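PDB 2QTE: novel immune-type receptor 11 from Ictalurus punctatus, which probably acts as a cell-surface immune receptor of the bony-fish NITR family, which includes a receptor that mediates allogeneic recognition. Local coordinates for residues Tyr56-Ala59 against Glu60-Asp64. The protein carries 1 engineered substitution. Sequence-based numbering, arbitrary orientation.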
loop_
_atom_site.group_PDB
_atom_site.type_symbol
_atom_site.label_atom_id
_atom_site.label_comp_id
_atom_site.label_asym_id
_atom_site.label_seq_id
_atom_site.Cartn_x
_atom_site.Cartn_y
_atom_site.Cartn_z
ATOM N N TYR A 56 20.630 -0.196 -0.792
ATOM C CA TYR A 56 19.325 -0.449 -0.222
ATOM C C TYR A 56 19.443 -0.748 1.268
ATOM O O TYR A 56 20.510 -1.186 1.726
ATOM C CB TYR A 56 18.670 -1.608 -0.969
ATOM C CG TYR A 56 19.423 -2.945 -0.888
ATOM C CD1 TYR A 56 19.167 -3.875 0.129
ATOM C CD2 TYR A 56 20.397 -3.286 -1.851
ATOM C CE1 TYR A 56 19.877 -5.122 0.150
ATOM C CE2 TYR A 56 21.081 -4.475 -1.809
ATOM C CZ TYR A 56 20.839 -5.395 -0.791
ATOM O OH TYR A 56 21.558 -6.600 -0.807
ATOM N N LYS A 57 18.352 -0.538 2.004
ATOM C CA LYS A 57 18.362 -0.689 3.451
ATOM C C LYS A 57 17.028 -1.201 3.922
ATOM O O LYS A 57 15.990 -0.566 3.681
ATOM C CB LYS A 57 18.682 0.676 4.122
ATOM C CG LYS A 57 18.922 0.641 5.609
ATOM C CD LYS A 57 18.675 2.001 6.262
ATOM C CE LYS A 57 18.693 1.824 7.789
ATOM N NZ LYS A 57 17.496 1.068 8.306
ATOM N N PHE A 58 17.045 -2.328 4.618
ATOM C CA PHE A 58 15.835 -2.905 5.207
ATOM C C PHE A 58 15.308 -2.141 6.387
ATOM O O PHE A 58 16.027 -1.372 7.002
ATOM C CB PHE A 58 16.026 -4.402 5.591
ATOM C CG PHE A 58 16.106 -5.299 4.399
ATOM C CD1 PHE A 58 14.964 -5.743 3.794
ATOM C CD2 PHE A 58 17.335 -5.625 3.851
ATOM C CE1 PHE A 58 15.036 -6.537 2.638
ATOM C CE2 PHE A 58 17.425 -6.435 2.722
ATOM C CZ PHE A 58 16.267 -6.868 2.108
ATOM N N ALA A 59 14.047 -2.375 6.719
ATOM C CA ALA A 59 13.443 -1.688 7.850
ATOM C C ALA A 59 14.303 -2.025 9.030
ATOM O O ALA A 59 14.829 -3.136 9.129
ATOM C CB ALA A 59 12.030 -2.163 8.087
ATOM N N GLU A 60 14.458 -1.046 9.914
ATOM C CA GLU A 60 15.194 -1.203 11.148
ATOM C C GLU A 60 14.594 -2.422 11.850
ATOM O O GLU A 60 13.364 -2.569 11.883
ATOM C CB GLU A 60 14.986 0.060 11.996
ATOM C CG GLU A 60 15.940 0.188 13.155
ATOM C CD GLU A 60 17.244 0.903 12.787
ATOM O OE1 GLU A 60 18.079 1.056 13.718
ATOM O OE2 GLU A 60 17.432 1.313 11.598
ATOM N N GLY A 61 15.442 -3.310 12.375
ATOM C CA GLY A 61 14.926 -4.431 13.163
ATOM C C GLY A 61 14.261 -5.522 12.341
ATOM O O GLY A 61 13.618 -6.435 12.892
ATOM N N PHE A 62 14.383 -5.436 11.018
ATOM C CA PHE A 62 14.182 -6.634 10.208
ATOM C C PHE A 62 15.379 -7.578 10.364
ATOM O O PHE A 62 16.502 -7.238 9.987
ATOM C CB PHE A 62 13.946 -6.328 8.725
ATOM C CG PHE A 62 13.444 -7.517 7.984
ATOM C CD1 PHE A 62 12.303 -8.188 8.447
ATOM C CD2 PHE A 62 14.129 -8.017 6.863
ATOM C CE1 PHE A 62 11.827 -9.355 7.814
ATOM C CE2 PHE A 62 13.657 -9.161 6.184
ATOM C CZ PHE A 62 12.501 -9.837 6.657
ATOM N N LYS A 63 15.170 -8.735 10.976
ATOM C CA LYS A 63 16.288 -9.620 11.222
ATOM C C LYS A 63 16.199 -10.894 10.362
ATOM O O LYS A 63 15.827 -11.966 10.868
ATOM C CB LYS A 63 16.377 -9.957 12.702
ATOM C CG LYS A 63 16.733 -8.739 13.559
ATOM C CD LYS A 63 17.192 -9.116 14.950
ATOM C CE LYS A 63 17.033 -7.924 15.907
ATOM N NZ LYS A 63 17.857 -6.694 15.558
ATOM N N ASP A 64 16.476 -10.764 9.059
ATOM C CA ASP A 64 16.384 -11.940 8.168
ATOM C C ASP A 64 17.237 -11.876 6.901
ATOM O O ASP A 64 16.808 -11.360 5.841
ATOM C CB ASP A 64 14.945 -12.285 7.796
ATOM C CG ASP A 64 14.802 -13.750 7.365
ATOM O OD1 ASP A 64 15.708 -14.229 6.669
ATOM O OD2 ASP A 64 13.810 -14.425 7.734
#
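Phe58 and Phe62 meet across a type II beta turn that runs from Ala59 to Phe62. The turn follows edge strand 56-58 of a V-type immunoglobulin beta-sandwich and starts the loop towards strand 67-71. The two rings lie obliquely, their planes at 35° and their centroids 5.8 Å apart. Their near corners touch, Phe58 CD1 lying 3.9 Å from Phe62 CD2. Phe62 CG is anti to the backbone N (chi1 -167°), which swings its ring back beside Phe58. Both rings also pack edge-to-face with Phe46, and Phe62 does the same with Phe67, so the pair packs against strand 44-49 of its own sheet and, through Phe67, against strand 67-71 of the other.

A polar bridge links the strand to the turn as well. The Lys57 chain is extended as far as CE and bends at its last torsion (chi4 -70°). Lys57 NZ then donates a hydrogen bond to Phe58 O at 3.1 Å, nearly in line with the C=O bond. Lys57 NZ also forms a salt bridge with Glu60 OE2 at 3.3 Å, in which the hydrogen bond is weak. A methionine at Lys57 would probably leave Glu60 without its charge partner and Phe58 O without this donor. Gly61 has a positive phi, which suits glycine at this turn position. The turn is closed by Phe62 N, which donates to Ala59 O at 3.0 Å from above the carbonyl plane.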